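Side-chain contacts in p-nitrophenyl phosphatase (Pho2) (Archaeoglobus fulgidus, PDB 3QGM), which probably removes phosphate groups from small phosphate esters, as a metal-dependent phosphatase of the haloacid dehalogenase (HAD) superfamily: residues Asp14-Val18 against Ile19-Val23; Ile26-Gly29 against Val30-Val33; Glu59-Arg62 against Ser63-Leu66; Gly211-Ile214 against Asp215-Val218. All blocks are in the same frame, centred on the assembly; numbering follows the deposited sequence. Where two conformers were deposited one is given.

How the contacts relate
All four contacts are local, and they follow one another along the chain without nesting or crossing. Contact 1 closes the loop that leaves strand 10-14 at the calcium site. Contact 2 comes just after it, at the start of helix 27-38, and the backbone bond from Ile-26 N to Ile-19 O (2.7 Å) joins the two. Contact 3 ends helix 54-63. Its Leu-66 packs on Val-30 and Val-33 of contact 2, and its Phe-64 reaches Val-23 of contact 1. Contact 4 opens helix 214-224, far along the chain, yet it shares the calcium ion and three waters with contact 1. Contacts 2 and 4 do not touch, and neither do contacts 3 and 4.

Contact 1. Residues Asp14-Val18 against Ile19-Val23; sequences DIDGV and IGKSV. With CA (calcium ion), chain E.
A loop that matches the DxDx(T/V) motif of the HAD family leaves strand 10-14 here and turns back on itself beside the calcium ion. Asp-14 grips the metal with both carboxylate oxygens, OD2 at 2.4 Å. Asp-16 binds it through its backbone O, and three waters and Asp-212 complete the site. The turn is tied by Ile-15 O, which accepts from Val-18 N and, at 2.8 Å, from Ile-19 N; the bond from Ile-19 is nearly straight. Gly-17 N then donates to Gly-20 O at 2.9 Å. The Asp-16 side chain is turned from the metal toward Ser-22. Its OD1 takes Ser-22 N on the syn lone pair at 2.9 Å, and a water on OD1 also donates to Ser-22 O. An alanine here would keep the backbone ligand but remove the acceptor of Ser-22 N, and the loop up to Val-23 would probably be freer to move. On the buried side, Ile-19 CD1 lies 3.6 Å from Asp-14 O. Asp-16 thus has two separate tasks: its carbonyl serves the metal, and its carboxylate holds the following loop through Ser-22 N.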
ATOM      1  N   ASP A  14      20.743 -17.694  -7.070  1.00 26.91           N
ATOM      2  CA  ASP A  14      20.050 -17.067  -5.910  1.00 26.85           C
ATOM      3  C   ASP A  14      20.803 -17.474  -4.626  1.00 26.75           C
ATOM      4  O   ASP A  14      21.269 -18.620  -4.507  1.00 26.50           O
ATOM      5  CB  ASP A  14      18.603 -17.554  -5.965  1.00 27.23           C
ATOM      6  CG  ASP A  14      17.778 -17.308  -4.703  1.00 27.39           C
ATOM      7  OD1 ASP A  14      17.822 -16.256  -4.000  1.00 26.54           O
ATOM      8  OD2 ASP A  14      17.000 -18.247  -4.460  1.00 26.20           O
ATOM      9  N   ILE A  15      20.964 -16.530  -3.697  1.00 25.74           N
ATOM     10  CA  ILE A  15      21.659 -16.793  -2.434  1.00 25.00           C
ATOM     11  C   ILE A  15      20.681 -17.384  -1.400  1.00 25.53           C
ATOM     12  O   ILE A  15      20.859 -18.523  -0.972  1.00 25.71           O
ATOM     13  CB  ILE A  15      22.285 -15.521  -1.871  1.00 25.25           C
ATOM     14  CG1 ILE A  15      23.354 -14.970  -2.835  1.00 24.83           C
ATOM     15  CG2 ILE A  15      22.918 -15.757  -0.471  1.00 25.56           C
ATOM     16  CD1 ILE A  15      23.827 -13.556  -2.481  1.00 23.74           C
ATOM     17  N   ASP A  16      19.662 -16.630  -1.011  1.00 26.17           N
ATOM     18  CA  ASP A  16      18.768 -17.089   0.079  1.00 28.01           C
ATOM     19  C   ASP A  16      17.855 -18.244  -0.315  1.00 26.31           C
ATOM     20  O   ASP A  16      17.067 -18.161  -1.274  1.00 25.91           O
ATOM     21  CB  ASP A  16      17.959 -15.935   0.701  1.00 29.05           C
ATOM     22  CG  ASP A  16      17.970 -15.987   2.252  1.00 34.23           C
ATOM     23  OD1 ASP A  16      19.069 -15.760   2.852  1.00 38.80           O
ATOM     24  OD2 ASP A  16      16.901 -16.281   2.846  1.00 40.46           O
ATOM     25  N   GLY A  17      17.990 -19.330   0.428  1.00 27.18           N
ATOM     26  CA  GLY A  17      17.241 -20.576   0.192  1.00 26.96           C
ATOM     27  C   GLY A  17      18.099 -21.548  -0.603  1.00 27.05           C
ATOM     28  O   GLY A  17      17.715 -22.701  -0.836  1.00 27.55           O
ATOM     29  N   VAL A  18      19.266 -21.087  -1.045  1.00 27.02           N
ATOM     30  CA  VAL A  18      20.116 -21.896  -1.928  1.00 27.07           C
ATOM     31  C   VAL A  18      21.470 -22.106  -1.262  1.00 27.67           C
ATOM     32  O   VAL A  18      21.881 -23.251  -1.052  1.00 27.76           O
ATOM     33  CB  VAL A  18      20.327 -21.261  -3.325  1.00 27.91           C
ATOM     34  CG1 VAL A  18      21.217 -22.203  -4.246  1.00 26.29           C
ATOM     35  CG2 VAL A  18      19.011 -20.916  -3.966  1.00 26.38           C
ATOM     36  N   ILE A  19      22.123 -21.018  -0.865  1.00 28.11           N
ATOM     37  CA  ILE A  19      23.460 -21.105  -0.246  1.00 29.68           C
ATOM     38  C   ILE A  19      23.468 -20.793   1.253  1.00 29.80           C
ATOM     39  O   ILE A  19      24.256 -21.366   2.051  1.00 30.04           O
ATOM     40  CB  ILE A  19      24.412 -20.182  -0.990  1.00 30.57           C
ATOM     41  CG1 ILE A  19      24.540 -20.694  -2.426  1.00 32.20           C
ATOM     42  CG2 ILE A  19      25.777 -20.130  -0.337  1.00 30.34           C
ATOM     43  CD1 ILE A  19      24.557 -19.562  -3.375  1.00 36.56           C
ATOM     44  N   GLY A  20      22.560 -19.925   1.648  1.00 29.13           N
ATOM     45  CA  GLY A  20      22.364 -19.666   3.038  1.00 30.30           C
ATOM     46  C   GLY A  20      20.944 -19.273   3.325  1.00 30.30           C
ATOM     47  O   GLY A  20      20.131 -19.041   2.436  1.00 30.96           O
ATOM     48  N   LYS A  21      20.646 -19.244   4.590  1.00 30.97           N
ATOM     49  CA  LYS A  21      19.437 -18.642   5.078  1.00 33.02           C
ATOM     50  C   LYS A  21      19.864 -17.554   6.050  1.00 33.47           C
ATOM     51  O   LYS A  21      20.366 -17.840   7.126  1.00 33.64           O
ATOM     52  CB  LYS A  21      18.588 -19.697   5.770  1.00 33.44           C
ATOM     53  CG  LYS A  21      17.121 -19.601   5.433  1.00 38.21           C
ATOM     54  CD  LYS A  21      16.400 -20.968   5.644  1.00 43.16           C
ATOM     55  CE  LYS A  21      16.546 -21.960   4.431  1.00 45.35           C
ATOM     56  NZ  LYS A  21      16.222 -23.373   4.847  1.00 48.43           N
ATOM     57  N   SER A  22      19.725 -16.306   5.642  1.00 34.35           N
ATOM     58  CA  SER A  22      20.274 -15.195   6.443  1.00 35.36           C
ATOM     59  C   SER A  22      21.755 -15.512   6.691  1.00 35.08           C
ATOM     60  O   SER A  22      22.456 -15.822   5.754  1.00 36.05           O
ATOM     61  CB  SER A  22      19.456 -15.014   7.751  1.00 35.78           C
ATOM     62  OG  SER A  22      19.921 -13.924   8.556  1.00 38.07           O
ATOM     63  N   VAL A  23      22.224 -15.518   7.937  1.00 34.72           N
ATOM     64  CA  VAL A  23      23.629 -15.751   8.209  1.00 34.45           C
ATOM     65  C   VAL A  23      24.024 -17.208   8.343  1.00 35.41           C
ATOM     66  O   VAL A  23      25.183 -17.503   8.602  1.00 35.70           O
ATOM     67  CB  VAL A  23      24.066 -15.036   9.510  1.00 35.24           C
ATOM     68  CG1 VAL A  23      24.012 -13.490   9.286  1.00 32.24           C
ATOM     69  CG2 VAL A  23      23.180 -15.524  10.690  1.00 34.92           C
TER
HETATM   70 CA    CA E 503      15.666 -17.184  -2.799  1.00 26.99          CA
HETATM   71  O   HOH W   1      21.900 -16.060   3.081  1.00 28.96           O
HETATM   72  O   HOH W   2      14.185 -17.482  -0.882  1.00 26.34           O
HETATM   73  O   HOH W   3      15.717 -15.014  -1.905  1.00 23.87           O
HETATM   74  O   HOH W   4      14.522 -16.303  -4.372  1.00 23.98           O

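Contact 2. Residues Ile26-Gly29 against Val30-Val33; sequences IPEG and VEGV
Residues 26-33 form the first turns of helix 27-38, in the Rossmann-like HAD domain, with Ile-26 at the N-cap position. Four backbone bonds run from residue i+4 back to residue i. Val-30 N donates to Ile-26 O at 3.0 Å, and Glu-31 N to Pro-27 O at 2.9 Å; both are close to straight. Gly-32 N donates to Glu-28 O at 3.1 Å. Val-33 N closes the series on Gly-29 O.

The side chains meet mostly backbone atoms of the preceding turn. Pro-27 fits the first turn: a nitrogen there has no helix carbonyl before it to bond to, so proline's missing N-H costs no helix bond. Gly-29 and Gly-32 have no side chains, and both are buried. Val-30 sets CG2 beside the backbone N, and this branch lies 3.8 Å from Ile-26 O. Its CG1 is anti to the N (chi1 162°) and packs on Leu-66 instead. Val-33 behaves alike: its CG2 lies 3.4 Å from Gly-29 O, and CG1 meets Leu-66. The helix is thereby joined to the loop after helix 54-63. On the more open side, chi1 of -77° sets Glu-31 CG beside the backbone N, 3.3 Å from Pro-27 O. From there the chain runs extended along the first turn. Its OE1 makes a salt bridge to Lys-35, one turn on. Lys-260 of helix 259-264 touches both Glu-28 and Glu-31. Glu-31 OE2 lies 3.6 Å from Glu-28 CA.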
ATOM      1  N   ILE A  26      23.625 -23.082   4.079  1.00 34.43           N
ATOM      2  CA  ILE A  26      23.021 -24.390   3.764  1.00 34.79           C
ATOM      3  C   ILE A  26      24.211 -25.215   3.324  1.00 35.21           C
ATOM      4  O   ILE A  26      24.814 -24.895   2.305  1.00 34.60           O
ATOM      5  CB  ILE A  26      21.973 -24.291   2.558  1.00 35.56           C
ATOM      6  CG1 ILE A  26      20.931 -23.197   2.776  1.00 36.29           C
ATOM      7  CG2 ILE A  26      21.315 -25.642   2.215  1.00 32.32           C
ATOM      8  CD1 ILE A  26      20.429 -23.074   4.144  1.00 40.67           C
ATOM      9  N   PRO A  27      24.619 -26.226   4.111  1.00 36.04           N
ATOM     10  CA  PRO A  27      25.881 -26.856   3.776  1.00 36.76           C
ATOM     11  C   PRO A  27      25.887 -27.447   2.370  1.00 37.02           C
ATOM     12  O   PRO A  27      26.890 -27.376   1.682  1.00 35.87           O
ATOM     13  CB  PRO A  27      26.022 -27.985   4.825  1.00 37.88           C
ATOM     14  CG  PRO A  27      25.053 -27.708   5.881  1.00 36.46           C
ATOM     15  CD  PRO A  27      23.995 -26.810   5.320  1.00 36.72           C
ATOM     16  N   GLU A  28      24.768 -28.023   1.940  1.00 37.84           N
ATOM     17  CA  GLU A  28      24.679 -28.640   0.612  0.50 38.10           C
ATOM     18  C   GLU A  28      24.791 -27.596  -0.500  1.00 38.10           C
ATOM     19  O   GLU A  28      25.291 -27.885  -1.600  1.00 38.80           O
ATOM     20  CB  GLU A  28      23.366 -29.412   0.467  0.50 38.76           C
ATOM     21  CG  GLU A  28      23.094 -30.412   1.576  0.50 38.56           C
ATOM     22  CD  GLU A  28      22.071 -29.917   2.614  0.50 38.69           C
ATOM     23  OE1 GLU A  28      22.241 -28.814   3.179  0.50 33.64           O
ATOM     24  OE2 GLU A  28      21.108 -30.672   2.877  0.50 38.85           O
ATOM     25  N   GLY A  29      24.313 -26.377  -0.222  1.00 36.86           N
ATOM     26  CA  GLY A  29      24.508 -25.238  -1.134  1.00 36.21           C
ATOM     27  C   GLY A  29      25.947 -24.725  -1.200  1.00 36.39           C
ATOM     28  O   GLY A  29      26.484 -24.438  -2.287  1.00 36.10           O
ATOM     29  N   VAL A  30      26.595 -24.597  -0.041  1.00 36.53           N
ATOM     30  CA  VAL A  30      28.009 -24.232   0.004  1.00 36.39           C
ATOM     31  C   VAL A  30      28.849 -25.248  -0.760  1.00 37.41           C
ATOM     32  O   VAL A  30      29.648 -24.876  -1.617  1.00 37.43           O
ATOM     33  CB  VAL A  30      28.530 -24.090   1.488  1.00 37.20           C
ATOM     34  CG1 VAL A  30      30.056 -24.146   1.536  1.00 35.48           C
ATOM     35  CG2 VAL A  30      27.996 -22.806   2.141  1.00 35.70           C
ATOM     36  N   GLU A  31      28.669 -26.530  -0.444  1.00 38.33           N
ATOM     37  CA  GLU A  31      29.367 -27.597  -1.116  1.00 39.29           C
ATOM     38  C   GLU A  31      29.200 -27.460  -2.642  1.00 38.56           C
ATOM     39  O   GLU A  31      30.155 -27.534  -3.407  1.00 37.06           O
ATOM     40  CB  GLU A  31      28.782 -28.951  -0.694  1.00 41.80           C
ATOM     41  CG  GLU A  31      29.166 -29.554   0.702  1.00 46.73           C
ATOM     42  CD  GLU A  31      28.387 -30.893   0.985  1.00 52.08           C
ATOM     43  OE1 GLU A  31      28.838 -31.953   0.456  1.00 55.68           O
ATOM     44  OE2 GLU A  31      27.328 -30.883   1.713  1.00 52.45           O
ATOM     45  N   GLY A  32      27.964 -27.273  -3.085  1.00 37.61           N
ATOM     46  CA  GLY A  32      27.675 -27.171  -4.502  1.00 37.53           C
ATOM     47  C   GLY A  32      28.403 -26.043  -5.180  1.00 37.39           C
ATOM     48  O   GLY A  32      28.861 -26.176  -6.312  1.00 36.81           O
ATOM     49  N   VAL A  33      28.497 -24.906  -4.506  1.00 37.75           N
ATOM     50  CA  VAL A  33      29.228 -23.779  -5.082  1.00 37.58           C
ATOM     51  C   VAL A  33      30.670 -24.161  -5.235  1.00 38.85           C
ATOM     52  O   VAL A  33      31.282 -23.953  -6.279  1.00 39.19           O
ATOM     53  CB  VAL A  33      29.157 -22.531  -4.187  1.00 37.35           C
ATOM     54  CG1 VAL A  33      30.240 -21.484  -4.644  1.00 36.07           C
ATOM     55  CG2 VAL A  33      27.776 -21.937  -4.232  1.00 35.32           C
TER

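Contact 3. Residues Glu59-Arg62 against Ser63-Leu66; sequences ERLR and SFGL
Leu-61 meets Phe-64 and Leu-66 on the buried side of the last helical turn. Its CD2 methyl touches Phe-64 CD2 at 4.0 Å, the two side chains running at a slant to each other. The same methyl lies 4.4 Å from Leu-66 CD1. Arg-60 runs alongside the phenylalanine, its CG 3.6 Å from Phe-64 CZ and its guanidinium plane turned 45° from the ring. Arg-60 O stands over one ring face, toward the rim. Helix 54-63 ends here in a Schellman motif. Gly-65 has positive phi, where a side chain would jam against the preceding carbonyl. Gly-65 N bonds to Arg-62 O at 2.9 Å, and Leu-66 N reaches Leu-61 O in a weak bond. Arg-62 CG lies 3.7 Å from Leu-66 O, and Arg-62 CA makes a CA-H...O contact to that oxygen. Its guanidinium bonds to Val-68 O. On the exposed side, Ser-63 turns OG between its backbone N and carbonyl carbon (chi1 80°). From there OG donates to Arg-60 O at 2.7 Å, in the carbonyl plane and on a lone pair. That oxygen also accepts Phe-64 N. Replacing Phe-64 with alanine would probably open a gap beside Leu-61 and let the Arg-60 chain turn more freely.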
ATOM      1  N   GLU A  59      30.868 -10.208   2.039  1.00 25.84           N
ATOM      2  CA  GLU A  59      31.470 -10.657   3.278  1.00 25.73           C
ATOM      3  C   GLU A  59      30.705 -11.859   3.845  1.00 26.01           C
ATOM      4  O   GLU A  59      31.326 -12.809   4.262  1.00 28.42           O
ATOM      5  CB  GLU A  59      31.599  -9.487   4.284  1.00 24.88           C
ATOM      6  CG  GLU A  59      32.718  -8.565   3.867  1.00 25.82           C
ATOM      7  CD  GLU A  59      32.828  -7.270   4.696  1.00 26.38           C
ATOM      8  OE1 GLU A  59      32.188  -7.153   5.755  1.00 27.14           O
ATOM      9  OE2 GLU A  59      33.566  -6.394   4.253  1.00 23.80           O
ATOM     10  N   ARG A  60      29.383 -11.884   3.735  1.00 26.36           N
ATOM     11  CA  ARG A  60      28.639 -13.049   4.190  1.00 27.05           C
ATOM     12  C   ARG A  60      29.006 -14.331   3.448  1.00 27.96           C
ATOM     13  O   ARG A  60      29.298 -15.362   4.089  1.00 29.35           O
ATOM     14  CB  ARG A  60      27.163 -12.808   4.161  1.00 27.28           C
ATOM     15  CG  ARG A  60      26.365 -14.054   4.582  1.00 28.71           C
ATOM     16  CD  ARG A  60      24.897 -13.776   4.548  1.00 30.25           C
ATOM     17  NE  ARG A  60      24.600 -12.617   5.355  1.00 31.89           N
ATOM     18  CZ  ARG A  60      23.431 -12.000   5.422  1.00 36.99           C
ATOM     19  NH1 ARG A  60      22.391 -12.431   4.721  1.00 40.40           N
ATOM     20  NH2 ARG A  60      23.313 -10.935   6.209  1.00 38.77           N
ATOM     21  N   LEU A  61      29.007 -14.302   2.119  1.00 27.38           N
ATOM     22  CA  LEU A  61      29.403 -15.492   1.354  1.00 28.83           C
ATOM     23  C   LEU A  61      30.794 -15.987   1.770  1.00 30.23           C
ATOM     24  O   LEU A  61      31.009 -17.187   1.956  1.00 27.34           O
ATOM     25  CB  LEU A  61      29.364 -15.269  -0.162  1.00 27.97           C
ATOM     26  CG  LEU A  61      27.931 -15.109  -0.737  1.00 31.08           C
ATOM     27  CD1 LEU A  61      27.955 -15.020  -2.207  1.00 31.85           C
ATOM     28  CD2 LEU A  61      27.065 -16.253  -0.325  1.00 31.32           C
ATOM     29  N   ARG A  62      31.739 -15.053   1.925  1.00 31.65           N
ATOM     30  CA  ARG A  62      33.056 -15.453   2.428  1.00 33.19           C
ATOM     31  C   ARG A  62      33.002 -16.065   3.823  1.00 33.68           C
ATOM     32  O   ARG A  62      33.744 -16.990   4.069  1.00 34.52           O
ATOM     33  CB  ARG A  62      34.079 -14.310   2.365  1.00 34.17           C
ATOM     34  CG  ARG A  62      34.310 -13.788   0.947  1.00 35.65           C
ATOM     35  CD  ARG A  62      34.952 -12.369   0.988  1.00 38.93           C
ATOM     36  NE  ARG A  62      35.483 -11.985  -0.310  1.00 38.28           N
ATOM     37  CZ  ARG A  62      36.027 -10.793  -0.600  1.00 40.45           C
ATOM     38  NH1 ARG A  62      36.116  -9.814   0.318  1.00 42.27           N
ATOM     39  NH2 ARG A  62      36.484 -10.586  -1.823  1.00 36.33           N
ATOM     40  N   SER A  63      32.133 -15.587   4.717  1.00 34.47           N
ATOM     41  CA  SER A  63      31.997 -16.206   6.045  1.00 35.62           C
ATOM     42  C   SER A  63      31.487 -17.658   5.941  1.00 36.86           C
ATOM     43  O   SER A  63      31.705 -18.441   6.858  1.00 36.98           O
ATOM     44  CB  SER A  63      31.114 -15.388   6.997  1.00 36.23           C
ATOM     45  OG  SER A  63      29.713 -15.581   6.780  1.00 33.96           O
ATOM     46  N   PHE A  64      30.804 -18.004   4.847  1.00 36.72           N
ATOM     47  CA  PHE A  64      30.372 -19.391   4.595  1.00 37.64           C
ATOM     48  C   PHE A  64      31.506 -20.274   4.090  1.00 37.46           C
ATOM     49  O   PHE A  64      31.359 -21.479   3.957  1.00 37.85           O
ATOM     50  CB  PHE A  64      29.239 -19.420   3.548  1.00 37.42           C
ATOM     51  CG  PHE A  64      27.958 -18.754   3.991  1.00 37.12           C
ATOM     52  CD1 PHE A  64      27.690 -18.517   5.323  1.00 38.22           C
ATOM     53  CD2 PHE A  64      27.008 -18.382   3.061  1.00 37.03           C
ATOM     54  CE1 PHE A  64      26.522 -17.925   5.709  1.00 38.16           C
ATOM     55  CE2 PHE A  64      25.826 -17.780   3.455  1.00 36.07           C
ATOM     56  CZ  PHE A  64      25.596 -17.531   4.769  1.00 36.90           C
ATOM     57  N   GLY A  65      32.630 -19.669   3.734  1.00 37.84           N
ATOM     58  CA  GLY A  65      33.780 -20.438   3.309  1.00 37.96           C
ATOM     59  C   GLY A  65      34.009 -20.378   1.820  1.00 38.56           C
ATOM     60  O   GLY A  65      34.852 -21.103   1.289  1.00 38.74           O
ATOM     61  N   LEU A  66      33.259 -19.521   1.126  1.00 38.28           N
ATOM     62  CA  LEU A  66      33.344 -19.453  -0.318  1.00 38.26           C
ATOM     63  C   LEU A  66      34.380 -18.397  -0.699  1.00 39.35           C
ATOM     64  O   LEU A  66      34.533 -17.373  -0.015  1.00 38.29           O
ATOM     65  CB  LEU A  66      31.967 -19.119  -0.937  1.00 37.97           C
ATOM     66  CG  LEU A  66      30.788 -19.998  -0.483  1.00 36.79           C
ATOM     67  CD1 LEU A  66      29.572 -19.712  -1.324  1.00 36.95           C
ATOM     68  CD2 LEU A  66      31.119 -21.460  -0.562  1.00 37.09           C
TER

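Contact 4. Residues Gly211-Ile214 against Asp215-Val218; sequences GDQI and DVDV. With CA (calcium ion), chain E.
Gln-213 and Asp-217 cross at a slant, the amide and carboxylate planes 51° apart. The aspartate sets CG beside its own backbone N (chi1 -58°), which carries the carboxylate back over the loop before the helix. There OD2 accepts Gln-213 N on its anti lone pair at 3.0 Å. Asp-212 N adds a weak bond to the same oxygen. The other oxygen, OD1, makes a salt bridge to Lys-187, so both ends of the carboxylate are held. Gly-211 lies against this group, its CA 3.6 Å from Asp-217 CG; a side chain there would run into the carboxylate.

Gln-213 extends alongside Val-216, pointing the same way. Its NE2 rests against Val-216 CG2 at 3.6 Å, and also donates to a water at 2.9 Å. That water donates to Asp-217 OD2 and binds the calcium ion. Gln-213 and Asp-217 thus probably help to position a metal ligand from the second shell. In the first shell, Asp-212 OD1 binds the metal at 2.3 Å. Its OD2 accepts from Val-235 N and from a second metal-bound water, which fixes the rotation of the carboxylate.

Gln-213 is also the N-cap residue. Its O takes Asp-217 N at 2.7 Å and, across a wider pi-type turn, Val-218 N at 3.2 Å. Ile-214 CG2 packs 4.2 Å from Val-218 CB, near Leu-230 and Thr-228 of strand 227-231. A Gly-Asp pair at the end of strand 207-211, followed by Asp-217 early in the helix, is consistent with HAD motif IV, which supplies the metal-binding acid.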
ATOM      1  N   GLY A 211      17.547 -21.236  -8.265  1.00 26.87           N
ATOM      2  CA  GLY A 211      16.862 -20.605  -7.180  1.00 26.84           C
ATOM      3  C   GLY A 211      15.829 -21.463  -6.500  1.00 27.42           C
ATOM      4  O   GLY A 211      15.611 -22.627  -6.868  1.00 28.32           O
ATOM      5  N   ASP A 212      15.187 -20.877  -5.502  1.00 27.46           N
ATOM      6  CA  ASP A 212      14.254 -21.600  -4.651  1.00 28.58           C
ATOM      7  C   ASP A 212      12.826 -21.161  -4.836  1.00 28.80           C
ATOM      8  O   ASP A 212      11.973 -21.749  -4.225  1.00 30.61           O
ATOM      9  CB  ASP A 212      14.649 -21.516  -3.155  1.00 28.70           C
ATOM     10  CG  ASP A 212      14.431 -20.129  -2.551  1.00 29.59           C
ATOM     11  OD1 ASP A 212      14.564 -19.116  -3.262  1.00 26.33           O
ATOM     12  OD2 ASP A 212      14.161 -20.060  -1.337  1.00 32.95           O
ATOM     13  N   GLN A 213      12.579 -20.143  -5.672  1.00 29.76           N
ATOM     14  CA  GLN A 213      11.230 -19.605  -5.939  1.00 30.28           C
ATOM     15  C   GLN A 213      10.865 -19.602  -7.427  1.00 31.33           C
ATOM     16  O   GLN A 213      11.542 -18.986  -8.279  1.00 30.53           O
ATOM     17  CB  GLN A 213      11.109 -18.182  -5.395  1.00 30.09           C
ATOM     18  CG  GLN A 213      11.200 -18.095  -3.889  1.00 29.99           C
ATOM     19  CD  GLN A 213      10.896 -16.691  -3.368  1.00 31.50           C
ATOM     20  OE1 GLN A 213       9.844 -16.453  -2.802  1.00 33.13           O
ATOM     21  NE2 GLN A 213      11.833 -15.784  -3.525  1.00 27.69           N
ATOM     22  N   ILE A 214       9.749 -20.253  -7.738  1.00 32.26           N
ATOM     23  CA  ILE A 214       9.272 -20.351  -9.123  1.00 32.76           C
ATOM     24  C   ILE A 214       8.924 -18.999  -9.670  1.00 33.04           C
ATOM     25  O   ILE A 214       9.357 -18.621 -10.759  1.00 34.64           O
ATOM     26  CB  ILE A 214       8.065 -21.209  -9.198  1.00 33.82           C
ATOM     27  CG1 ILE A 214       8.413 -22.596  -8.652  1.00 36.03           C
ATOM     28  CG2 ILE A 214       7.462 -21.205 -10.690  1.00 32.93           C
ATOM     29  CD1 ILE A 214       8.432 -23.694  -9.639  1.00 36.18           C
ATOM     30  N   ASP A 215       8.172 -18.234  -8.896  1.00 34.74           N
ATOM     31  CA  ASP A 215       7.746 -16.891  -9.308  1.00 34.44           C
ATOM     32  C   ASP A 215       8.817 -15.831  -9.248  1.00 33.58           C
ATOM     33  O   ASP A 215       8.586 -14.723  -9.668  1.00 33.80           O
ATOM     34  CB  ASP A 215       6.589 -16.410  -8.437  1.00 35.83           C
ATOM     35  CG  ASP A 215       6.970 -16.262  -6.989  1.00 34.52           C
ATOM     36  OD1 ASP A 215       6.487 -15.317  -6.368  1.00 35.07           O
ATOM     37  OD2 ASP A 215       7.716 -17.104  -6.473  1.00 38.26           O
ATOM     38  N   VAL A 216       9.984 -16.146  -8.704  1.00 32.26           N
ATOM     39  CA  VAL A 216      11.067 -15.190  -8.715  1.00 30.24           C
ATOM     40  C   VAL A 216      12.177 -15.694  -9.638  1.00 30.18           C
ATOM     41  O   VAL A 216      12.501 -15.086 -10.669  1.00 29.04           O
ATOM     42  CB  VAL A 216      11.549 -14.957  -7.263  1.00 30.25           C
ATOM     43  CG1 VAL A 216      12.787 -14.086  -7.215  1.00 25.77           C
ATOM     44  CG2 VAL A 216      10.355 -14.331  -6.413  1.00 29.28           C
ATOM     45  N   ASP A 217      12.745 -16.818  -9.252  1.00 29.42           N
ATOM     46  CA  ASP A 217      13.949 -17.322  -9.900  1.00 30.01           C
ATOM     47  C   ASP A 217      13.645 -17.985 -11.241  1.00 30.26           C
ATOM     48  O   ASP A 217      14.327 -17.712 -12.221  1.00 30.04           O
ATOM     49  CB  ASP A 217      14.639 -18.290  -8.964  1.00 28.84           C
ATOM     50  CG  ASP A 217      14.968 -17.622  -7.651  1.00 30.21           C
ATOM     51  OD1 ASP A 217      15.818 -16.710  -7.728  1.00 26.02           O
ATOM     52  OD2 ASP A 217      14.307 -17.931  -6.607  1.00 26.57           O
ATOM     53  N   VAL A 218      12.629 -18.830 -11.274  1.00 30.33           N
ATOM     54  CA  VAL A 218      12.236 -19.447 -12.559  1.00 32.41           C
ATOM     55  C   VAL A 218      11.688 -18.412 -13.521  1.00 32.12           C
ATOM     56  O   VAL A 218      12.049 -18.436 -14.699  1.00 33.20           O
ATOM     57  CB  VAL A 218      11.304 -20.630 -12.403  1.00 32.27           C
ATOM     58  CG1 VAL A 218      10.997 -21.227 -13.779  1.00 34.99           C
ATOM     59  CG2 VAL A 218      11.978 -21.654 -11.522  1.00 31.69           C
TER
HETATM   60 CA    CA E 503      15.666 -17.184  -2.799  1.00 26.99          CA
HETATM   61  O   HOH W   2      14.185 -17.482  -0.882  1.00 26.34           O
HETATM   62  O   HOH W   4      14.522 -16.303  -4.372  1.00 23.98           O
HETATM   63  O   HOH W   3      15.717 -15.014  -1.905  1.00 23.87           O